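PDB 3LE2: serpin-ZX from Arabidopsis thaliana, which inhibits metacaspase-9 by cleavage of the inhibitor's reactive centre loop and covalent binding, and limits the activity of the protease RD21A, restraining programmed cell death. Local coordinates for residues K21-T26 / F284-D289; Q58-L63 / D69-F74; A81-G86 / V381-G386; T165-A170 / E307-M312. All coordinates share one frame; numbering follows the deposited sequence. Where two conformers were deposited one is given.

Contact 1. Residues K21-T26 / F284-D289; sequences KHVITT and FSFGFD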
# COMPACT_ATOMS: atom_id res chain seq x y z
N LYS A 21 6.01 8.53 -5.10
CA LYS A 21 6.38 9.52 -6.11
C LYS A 21 7.27 8.86 -7.16
O LYS A 21 7.03 9.00 -8.36
CB LYS A 21 7.12 10.71 -5.47
CG LYS A 21 7.59 11.80 -6.45
CD LYS A 21 6.44 12.65 -6.98
CE LYS A 21 6.95 13.82 -7.82
NZ LYS A 21 5.86 14.69 -8.37
N HIS A 22 8.29 8.14 -6.71
CA HIS A 22 9.20 7.47 -7.63
C HIS A 22 8.52 6.38 -8.46
O HIS A 22 8.85 6.21 -9.62
CB HIS A 22 10.42 6.90 -6.90
CG HIS A 22 11.37 7.95 -6.42
ND1 HIS A 22 12.72 7.91 -6.68
CD2 HIS A 22 11.16 9.07 -5.68
CE1 HIS A 22 13.31 8.96 -6.13
NE2 HIS A 22 12.38 9.69 -5.52
N VAL A 23 7.59 5.63 -7.86
CA VAL A 23 6.85 4.64 -8.63
C VAL A 23 6.04 5.33 -9.73
O VAL A 23 6.09 4.93 -10.89
CB VAL A 23 5.89 3.81 -7.77
CG1 VAL A 23 4.99 2.95 -8.65
CG2 VAL A 23 6.67 2.97 -6.76
N ILE A 24 5.32 6.38 -9.36
CA ILE A 24 4.55 7.13 -10.34
C ILE A 24 5.41 7.65 -11.48
O ILE A 24 4.94 7.77 -12.62
CB ILE A 24 3.77 8.28 -9.66
CG1 ILE A 24 2.72 7.68 -8.71
CG2 ILE A 24 3.09 9.17 -10.70
CD1 ILE A 24 2.13 8.66 -7.72
N THR A 25 6.67 7.96 -11.20
CA THR A 25 7.57 8.48 -12.23
C THR A 25 7.83 7.42 -13.32
O THR A 25 8.06 7.77 -14.47
CB THR A 25 8.91 8.97 -11.63
OG1 THR A 25 8.67 10.17 -10.88
CG2 THR A 25 9.91 9.29 -12.71
N THR A 26 7.74 6.15 -12.94
CA THR A 26 8.04 5.04 -13.85
C THR A 26 6.84 4.58 -14.69
O THR A 26 6.98 3.68 -15.52
CB THR A 26 8.56 3.79 -13.09
OG1 THR A 26 7.48 3.18 -12.38
CG2 THR A 26 9.69 4.15 -12.10
N PHE A 284 -8.99 -1.51 -9.92
CA PHE A 284 -7.80 -1.90 -10.65
C PHE A 284 -6.76 -2.60 -9.79
O PHE A 284 -6.79 -2.53 -8.56
CB PHE A 284 -7.18 -0.70 -11.37
CG PHE A 284 -6.66 0.37 -10.45
CD1 PHE A 284 -7.48 1.41 -10.04
CD2 PHE A 284 -5.34 0.33 -9.99
CE1 PHE A 284 -7.00 2.41 -9.19
CE2 PHE A 284 -4.86 1.32 -9.13
CZ PHE A 284 -5.68 2.36 -8.74
N SER A 285 -5.84 -3.28 -10.45
CA SER A 285 -4.71 -3.88 -9.76
C SER A 285 -3.44 -3.25 -10.30
O SER A 285 -3.45 -2.58 -11.33
CB SER A 285 -4.70 -5.39 -9.97
OG SER A 285 -4.35 -5.70 -11.31
N PHE A 286 -2.33 -3.46 -9.61
CA PHE A 286 -1.08 -2.86 -10.03
C PHE A 286 0.07 -3.68 -9.48
O PHE A 286 0.04 -4.12 -8.34
CB PHE A 286 -0.99 -1.40 -9.56
CG PHE A 286 0.27 -0.72 -9.99
CD1 PHE A 286 0.35 -0.06 -11.20
CD2 PHE A 286 1.41 -0.77 -9.18
CE1 PHE A 286 1.52 0.53 -11.60
CE2 PHE A 286 2.59 -0.17 -9.57
CZ PHE A 286 2.65 0.49 -10.78
N GLY A 287 1.07 -3.90 -10.31
CA GLY A 287 2.19 -4.72 -9.91
C GLY A 287 3.47 -4.14 -10.45
O GLY A 287 3.50 -3.50 -11.52
N PHE A 288 4.55 -4.38 -9.72
CA PHE A 288 5.83 -3.89 -10.17
C PHE A 288 6.94 -4.61 -9.45
O PHE A 288 6.72 -5.25 -8.41
CB PHE A 288 5.93 -2.36 -10.02
CG PHE A 288 6.07 -1.87 -8.60
CD1 PHE A 288 5.00 -1.91 -7.71
CD2 PHE A 288 7.27 -1.35 -8.15
CE1 PHE A 288 5.13 -1.45 -6.40
CE2 PHE A 288 7.41 -0.88 -6.84
CZ PHE A 288 6.34 -0.94 -5.96
N ASP A 289 8.13 -4.54 -10.04
CA ASP A 289 9.35 -5.00 -9.39
C ASP A 289 9.95 -3.79 -8.67
O ASP A 289 10.40 -2.84 -9.31
CB ASP A 289 10.32 -5.53 -10.44
CG ASP A 289 11.63 -6.02 -9.85
OD1 ASP A 289 11.88 -5.78 -8.64
OD2 ASP A 289 12.42 -6.64 -10.60
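Val23, near the end of helix 5-25, sets its two methyls against two phenylalanine rings of strand 277-289. CG1 approaches the far end of the Phe286 ring, 4.0 Å from its CZ. The second branch, CG2, meets Phe288 instead and comes within 3.9 Å of CE2. Both methyls approach their rings obliquely. The split follows from the valine torsion, which puts CG1 anti to the backbone N (chi1 171°) and CG2 anti to the carbonyl carbon, one branch for each ring. Phe286 and Phe288 stand on the same side of the strand because Gly287 alternates between them. Ile34 and Phe35 of strand 33-35 pack on the same rings, and the strand itself is bonded edge to edge with strand 326-335, so Val23 packs the end of the helix against the sheet.

Around this buried point the contact is loose. Ser285 and Gly287 lie on the exposed face of the strand, and Thr26 is exposed and stands off from the strand. Its hydroxyl turns inward to its own helix: Thr26 OG1 donates to Val23 O at 2.7 Å, in the carbonyl plane on a lone pair, and Thr26 N reaches the same oxygen at 2.9 Å. Two donors thus grip the Val23 carbonyl oxygen. The interface with the strand is left wholly apolar, so its hold depends on hydrophobic burial and shape, with no directional bond between the segments to fix the angle.

Contact 2. Residues Q58-L63 / D69-F74; sequences QILSFL and DQLNSF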
# COMPACT_ATOMS: atom_id res chain seq x y z
N GLN A 58 22.31 0.29 5.74
CA GLN A 58 21.63 1.11 4.75
C GLN A 58 20.13 0.85 4.76
O GLN A 58 19.33 1.76 4.56
CB GLN A 58 22.20 0.88 3.36
CG GLN A 58 21.89 1.98 2.38
CD GLN A 58 22.33 1.64 0.98
OE1 GLN A 58 23.23 2.28 0.43
NE2 GLN A 58 21.72 0.61 0.39
N ILE A 59 19.75 -0.39 5.03
CA ILE A 59 18.34 -0.75 5.07
C ILE A 59 17.76 -0.28 6.40
O ILE A 59 16.67 0.29 6.44
CB ILE A 59 18.15 -2.28 4.87
CG1 ILE A 59 18.77 -2.72 3.55
CG2 ILE A 59 16.67 -2.66 4.92
CD1 ILE A 59 18.86 -4.23 3.41
N LEU A 60 18.50 -0.51 7.48
CA LEU A 60 18.07 -0.07 8.80
C LEU A 60 17.70 1.41 8.80
O LEU A 60 16.69 1.81 9.39
CB LEU A 60 19.16 -0.33 9.85
CG LEU A 60 19.28 -1.77 10.35
CD1 LEU A 60 20.39 -1.88 11.38
CD2 LEU A 60 17.96 -2.21 10.94
N SER A 61 18.52 2.23 8.15
CA SER A 61 18.29 3.67 8.12
C SER A 61 17.13 4.01 7.19
O SER A 61 16.42 4.99 7.42
CB SER A 61 19.56 4.41 7.69
OG SER A 61 20.60 4.20 8.64
N PHE A 62 16.93 3.20 6.16
CA PHE A 62 15.83 3.43 5.23
C PHE A 62 14.50 3.18 5.93
O PHE A 62 13.49 3.83 5.64
CB PHE A 62 15.96 2.53 4.01
CG PHE A 62 14.87 2.73 2.99
CD1 PHE A 62 15.02 3.67 1.97
CD2 PHE A 62 13.70 1.99 3.04
CE1 PHE A 62 14.02 3.86 1.02
CE2 PHE A 62 12.69 2.17 2.09
CZ PHE A 62 12.85 3.11 1.08
N LEU A 63 14.51 2.23 6.86
CA LEU A 63 13.28 1.75 7.47
C LEU A 63 13.00 2.40 8.82
O LEU A 63 11.94 2.16 9.40
CB LEU A 63 13.36 0.23 7.63
CG LEU A 63 13.24 -0.57 6.32
CD1 LEU A 63 13.47 -2.06 6.58
CD2 LEU A 63 11.88 -0.30 5.66
N ASP A 69 16.49 -6.61 15.19
CA ASP A 69 15.56 -7.05 16.22
C ASP A 69 14.33 -6.15 16.29
O ASP A 69 13.20 -6.62 16.40
CB ASP A 69 16.25 -7.12 17.58
CG ASP A 69 17.07 -8.39 17.75
OD1 ASP A 69 17.14 -9.19 16.79
OD2 ASP A 69 17.63 -8.58 18.85
N GLN A 70 14.56 -4.84 16.22
CA GLN A 70 13.47 -3.89 16.20
C GLN A 70 12.59 -4.13 14.98
O GLN A 70 11.37 -4.19 15.10
CB GLN A 70 13.99 -2.44 16.20
CG GLN A 70 14.47 -1.91 17.55
CD GLN A 70 14.62 -0.39 17.54
OE1 GLN A 70 15.74 0.13 17.47
NE2 GLN A 70 13.49 0.33 17.59
N LEU A 71 13.20 -4.28 13.81
CA LEU A 71 12.41 -4.56 12.63
C LEU A 71 11.57 -5.80 12.83
O LEU A 71 10.35 -5.76 12.64
CB LEU A 71 13.28 -4.73 11.40
CG LEU A 71 13.85 -3.45 10.82
CD1 LEU A 71 14.83 -3.77 9.68
CD2 LEU A 71 12.71 -2.54 10.36
N ASN A 72 12.23 -6.90 13.21
CA ASN A 72 11.58 -8.20 13.36
C ASN A 72 10.31 -8.11 14.20
O ASN A 72 9.26 -8.63 13.82
CB ASN A 72 12.54 -9.24 13.95
CG ASN A 72 13.66 -9.63 12.99
OD1 ASN A 72 13.57 -9.40 11.78
ND2 ASN A 72 14.72 -10.23 13.53
N SER A 73 10.42 -7.42 15.34
CA SER A 73 9.32 -7.27 16.29
C SER A 73 8.22 -6.37 15.77
O SER A 73 7.04 -6.66 15.96
CB SER A 73 9.84 -6.67 17.60
OG SER A 73 10.93 -7.41 18.12
N PHE A 74 8.61 -5.25 15.18
CA PHE A 74 7.63 -4.31 14.63
C PHE A 74 6.77 -5.07 13.62
O PHE A 74 5.56 -4.90 13.55
CB PHE A 74 8.33 -3.11 13.99
CG PHE A 74 7.42 -2.20 13.23
CD1 PHE A 74 6.50 -1.41 13.88
CD2 PHE A 74 7.51 -2.10 11.85
CE1 PHE A 74 5.67 -0.55 13.17
CE2 PHE A 74 6.68 -1.25 11.14
CZ PHE A 74 5.76 -0.48 11.80
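Leu71, on helix 68-83, pushes its forked end between Leu60 and Leu63 of the preceding helix 54-63 and overlaps both. Its CD1 lies 3.7 Å from Leu60 CD2 and 3.8 Å from Leu63 CD1, so one methyl serves two partners. The other branch stays with Leu63: Leu71 CD2 is 3.9 Å from Leu63 CD1 and equally close to Leu63 CB, and the two side chains cross at about a right angle. The CG of Leu71 is turned anti to the carbonyl carbon (chi1 -75°), which extends the fork toward the neighbouring helix. Leu60 starts out in another direction and arrives through its end alone. The two helices follow one another in the helical layer of the serpin fold and run in broadly the same direction, joined by a short connection from which Phe65 also touches Leu71. Helix 37-49 lies alongside, with Asn41 against Leu63 and Ser45 against Leu71, and Gln12 of helix 5-25 reaches Leu63 as well. Leu63 is braced within its own turn too: its CD2 sits at the edge of the Phe62 ring, in plane, 3.9 Å from Phe62 CD2.

Contact 3. Residues A81-G86 / V381-G386; sequences AVLADG and VVLFIG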
# COMPACT_ATOMS: atom_id res chain seq x y z
N ALA A 81 -0.43 -7.83 12.69
CA ALA A 81 -1.74 -7.64 13.31
C ALA A 81 -2.56 -6.70 12.44
O ALA A 81 -3.79 -6.80 12.37
CB ALA A 81 -1.61 -7.09 14.74
N VAL A 82 -1.88 -5.76 11.80
CA VAL A 82 -2.54 -4.79 10.94
C VAL A 82 -2.92 -5.45 9.61
O VAL A 82 -3.95 -5.14 9.03
CB VAL A 82 -1.62 -3.58 10.67
CG1 VAL A 82 -2.17 -2.71 9.52
CG2 VAL A 82 -1.45 -2.75 11.95
N LEU A 83 -2.10 -6.39 9.17
CA LEU A 83 -2.30 -7.04 7.88
C LEU A 83 -3.18 -8.29 7.97
O LEU A 83 -3.52 -8.87 6.96
CB LEU A 83 -0.96 -7.39 7.24
CG LEU A 83 -0.16 -6.19 6.75
CD1 LEU A 83 0.99 -6.62 5.87
CD2 LEU A 83 -1.08 -5.21 6.02
N ALA A 84 -3.53 -8.68 9.19
CA ALA A 84 -4.37 -9.85 9.42
C ALA A 84 -5.74 -9.66 8.81
O ALA A 84 -6.23 -8.54 8.72
CB ALA A 84 -4.50 -10.12 10.93
N ASP A 85 -6.36 -10.75 8.38
CA ASP A 85 -7.72 -10.70 7.86
C ASP A 85 -8.69 -10.30 8.97
O ASP A 85 -8.57 -10.74 10.12
CB ASP A 85 -8.10 -12.08 7.31
CG ASP A 85 -9.47 -12.08 6.67
OD1 ASP A 85 -9.99 -10.99 6.31
OD2 ASP A 85 -10.04 -13.18 6.52
N GLY A 86 -9.65 -9.46 8.64
CA GLY A 86 -10.58 -9.02 9.65
C GLY A 86 -11.97 -9.57 9.42
O GLY A 86 -12.86 -9.36 10.23
N VAL A 381 -0.35 2.87 10.76
CA VAL A 381 0.31 2.15 9.66
C VAL A 381 -0.46 2.32 8.33
O VAL A 381 -1.69 2.25 8.29
CB VAL A 381 0.49 0.64 10.02
CG1 VAL A 381 0.81 -0.21 8.77
CG2 VAL A 381 1.57 0.47 11.09
N VAL A 382 0.28 2.54 7.24
CA VAL A 382 -0.33 2.72 5.91
C VAL A 382 -0.35 1.42 5.11
O VAL A 382 0.71 0.87 4.81
CB VAL A 382 0.44 3.80 5.12
CG1 VAL A 382 -0.05 3.90 3.66
CG2 VAL A 382 0.36 5.15 5.86
N LEU A 383 -1.54 0.91 4.76
CA LEU A 383 -1.65 -0.29 3.92
C LEU A 383 -1.40 -0.04 2.44
O LEU A 383 -0.77 -0.85 1.77
CB LEU A 383 -3.02 -0.95 4.04
CG LEU A 383 -3.27 -1.75 5.31
CD1 LEU A 383 -3.43 -0.78 6.49
CD2 LEU A 383 -4.51 -2.61 5.13
N PHE A 384 -1.94 1.07 1.92
CA PHE A 384 -1.87 1.35 0.49
C PHE A 384 -1.66 2.82 0.24
O PHE A 384 -2.22 3.66 0.95
CB PHE A 384 -3.19 0.97 -0.22
CG PHE A 384 -3.49 -0.50 -0.24
CD1 PHE A 384 -2.74 -1.37 -1.02
CD2 PHE A 384 -4.55 -1.02 0.50
CE1 PHE A 384 -3.04 -2.73 -1.06
CE2 PHE A 384 -4.85 -2.37 0.47
CZ PHE A 384 -4.08 -3.23 -0.31
N ILE A 385 -0.86 3.13 -0.77
CA ILE A 385 -0.79 4.46 -1.37
C ILE A 385 -1.05 4.30 -2.87
O ILE A 385 -0.60 3.34 -3.48
CB ILE A 385 0.59 5.12 -1.17
CG1 ILE A 385 0.94 5.19 0.32
CG2 ILE A 385 0.63 6.52 -1.82
CD1 ILE A 385 2.34 5.70 0.59
N GLY A 386 -1.78 5.24 -3.46
CA GLY A 386 -2.08 5.13 -4.88
C GLY A 386 -2.47 6.46 -5.50
O GLY A 386 -2.61 7.48 -4.82
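Val82 gives up more surface than any other residue here, and one methyl does the touching. Its CG1, placed anti to the backbone N (chi1 167°), lies 3.8 Å from Leu383 CD1 and 4.0 Å from Val381 CG1, so the last turn of helix 68-83 inserts a single branch between two side chains of the other segment. Glu376 and Thr379, from the strand and loop that lead up to Val381, also pack on Val82.

Leu383 is the second large contributor. It leaves its backbone across the line to the helix, yet its branched end comes back to it: CD1 meets Val82, while CG lies 4.2 Å from Leu83 CD2. Leu83 and Leu383 run past each other in opposite senses, a looser overlap than that with Val82. Both also lean on strand 167-176, Leu83 on Leu173 and Leu383 on Phe175, so the pair joins the helix end to that strand.

Val381, third in buried area, faces the helix directly and contributes CG1. Val382 points away from the helix and packs on Asn13 of helix 5-25. All four touching residues are buried and all the contacts are between carbons. The chain changes character just afterwards on the helix side, where Ala84 leaves helical angles and Asp85 pairs with Lys93.

The position of Leu383 reflects a classic beta bulge: Leu383 and Phe384 both stand opposite Val374 of the antiparallel strand 370-376, with Leu383 in near-helical backbone angles (-78°/-42°). The bulged strand pairs with 370-376 in sheet B of the serpin fold, here packed against the C-terminal turn of helix 68-83.

Contact 4. Residues T165-A170 / E307-M312; sequences TKLIFA and EGLTEM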
# COMPACT_ATOMS: atom_id res chain seq x y z
N THR A 165 18.51 -15.38 -12.83
CA THR A 165 17.83 -15.02 -11.59
C THR A 165 18.35 -15.84 -10.42
O THR A 165 18.43 -17.06 -10.50
CB THR A 165 16.31 -15.21 -11.70
OG1 THR A 165 15.78 -14.27 -12.65
CG2 THR A 165 15.66 -14.97 -10.36
N LYS A 166 18.71 -15.16 -9.33
CA LYS A 166 19.30 -15.83 -8.18
C LYS A 166 18.41 -15.76 -6.96
O LYS A 166 18.20 -16.77 -6.29
CB LYS A 166 20.67 -15.26 -7.85
CG LYS A 166 21.70 -15.46 -8.97
CD LYS A 166 21.92 -16.96 -9.26
CE LYS A 166 22.89 -17.15 -10.42
NZ LYS A 166 22.89 -18.56 -10.93
N LEU A 167 17.88 -14.57 -6.67
CA LEU A 167 17.08 -14.36 -5.47
C LEU A 167 15.94 -13.38 -5.70
O LEU A 167 16.15 -12.23 -6.08
CB LEU A 167 17.95 -13.87 -4.31
CG LEU A 167 17.24 -13.52 -3.00
CD1 LEU A 167 16.60 -14.74 -2.34
CD2 LEU A 167 18.22 -12.87 -2.06
N ILE A 168 14.71 -13.85 -5.47
CA ILE A 168 13.54 -13.01 -5.64
C ILE A 168 12.61 -13.03 -4.42
O ILE A 168 12.60 -13.99 -3.64
CB ILE A 168 12.71 -13.42 -6.87
CG1 ILE A 168 12.09 -14.81 -6.65
CG2 ILE A 168 13.56 -13.35 -8.13
CD1 ILE A 168 11.11 -15.23 -7.72
N PHE A 169 11.84 -11.96 -4.27
CA PHE A 169 10.80 -11.92 -3.28
C PHE A 169 9.48 -11.69 -4.00
O PHE A 169 9.41 -10.91 -4.95
CB PHE A 169 11.08 -10.84 -2.25
CG PHE A 169 12.28 -11.14 -1.40
CD1 PHE A 169 12.14 -11.89 -0.24
CD2 PHE A 169 13.54 -10.72 -1.79
CE1 PHE A 169 13.25 -12.18 0.54
CE2 PHE A 169 14.64 -11.01 -1.02
CZ PHE A 169 14.50 -11.74 0.14
N ALA A 170 8.44 -12.39 -3.58
CA ALA A 170 7.15 -12.17 -4.19
C ALA A 170 6.20 -11.83 -3.08
O ALA A 170 6.09 -12.56 -2.10
CB ALA A 170 6.67 -13.41 -4.96
N GLU A 307 28.47 -5.62 -1.40
CA GLU A 307 28.42 -6.18 -0.06
C GLU A 307 27.89 -7.61 -0.12
O GLU A 307 28.61 -8.58 0.14
CB GLU A 307 27.50 -5.35 0.84
CG GLU A 307 28.12 -4.10 1.44
CD GLU A 307 29.14 -4.43 2.50
OE1 GLU A 307 28.78 -4.38 3.70
OE2 GLU A 307 30.29 -4.74 2.14
N GLY A 308 26.62 -7.72 -0.48
CA GLY A 308 25.98 -9.01 -0.55
C GLY A 308 25.17 -9.34 0.69
O GLY A 308 25.10 -8.55 1.65
N LEU A 309 24.58 -10.52 0.67
CA LEU A 309 23.73 -10.99 1.74
C LEU A 309 24.37 -12.23 2.34
O LEU A 309 24.06 -13.37 1.97
CB LEU A 309 22.34 -11.29 1.19
CG LEU A 309 21.75 -10.10 0.43
CD1 LEU A 309 20.66 -10.54 -0.53
CD2 LEU A 309 21.23 -9.07 1.43
N THR A 310 25.28 -11.97 3.27
CA THR A 310 26.14 -13.01 3.83
C THR A 310 25.47 -13.75 4.98
O THR A 310 25.97 -14.79 5.42
CB THR A 310 27.48 -12.40 4.29
OG1 THR A 310 27.24 -11.27 5.13
CG2 THR A 310 28.29 -11.95 3.08
N GLU A 311 24.35 -13.23 5.45
CA GLU A 311 23.61 -13.88 6.53
C GLU A 311 22.37 -14.63 6.03
O GLU A 311 21.52 -15.04 6.82
CB GLU A 311 23.19 -12.85 7.58
CG GLU A 311 24.37 -12.14 8.26
CD GLU A 311 25.44 -13.12 8.71
OE1 GLU A 311 25.14 -14.02 9.52
OE2 GLU A 311 26.60 -12.97 8.25
N MET A 312 22.27 -14.83 4.73
CA MET A 312 21.04 -15.41 4.20
C MET A 312 21.23 -16.86 3.75
O MET A 312 20.37 -17.72 3.98
CB MET A 312 20.54 -14.53 3.06
CG MET A 312 19.08 -14.71 2.73
SD MET A 312 18.62 -13.59 1.39
CE MET A 312 18.47 -12.02 2.26
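Leu167 meets Leu309 and Met312 at the very start of strand 167-176, a strand of the large central sheet of the serpin fold, where a loop between helix 291-296 and helix 316-319 folds over it. Ahead of it, Thr165 is anchored by its own hydroxyl to Asp162 N. The strand starts beside Ser325, with the backbone N of both Lys166 and Leu167 bonded to its hydroxyl.

Leu167 carries the contact through one methyl. With CG anti to the backbone N (chi1 177°), the side chain reaches out toward the loop, and CD2 lies 3.7 Å from Leu309 CD1 and 3.5 Å from Met312 SD. The sulfur comes tip to tip with that methyl, whereas the leucine pair meets at a slant. Val324 touches both leucines, and Ile47 of helix 37-49 backs Leu309, so the loop is wedged among strand, helix and neighbouring loop.

Ile168 turns to the other face of the sheet and packs on Phe129 of helix 129-147. Phe169 returns to the loop side, its ring among Val43, Ile46 and Ile47, and only its outer end nears the methionine, at 4.5 Å from CZ to Met312 CE. The bend at the sulfur (chi3 -78°) directs this terminal methyl back onto its own loop, where Met312 CE rests 3.8 Å from Leu309 CD1.

Contacts 2 and 3 share helix 68-83: its beginning packs on helix 54-63 and its end on strand 382-388, with centres 18 Å apart and nearest atoms about 4 Å apart. Contacts 1 and 4 use strands 277-289 and 167-176, which pair with strand 326-335 from its two sides; their centres are 23 Å apart. Strand 326-335 leads into the reactive centre loop, residues 339-363, and in serpins a cleaved loop inserts between this strand and 167-176. None of the four contacts lies at the reactive bond. Contact 3 is the most central, about 7 Å from the chain's centre, and contact 4 the most peripheral, at about 23 Å.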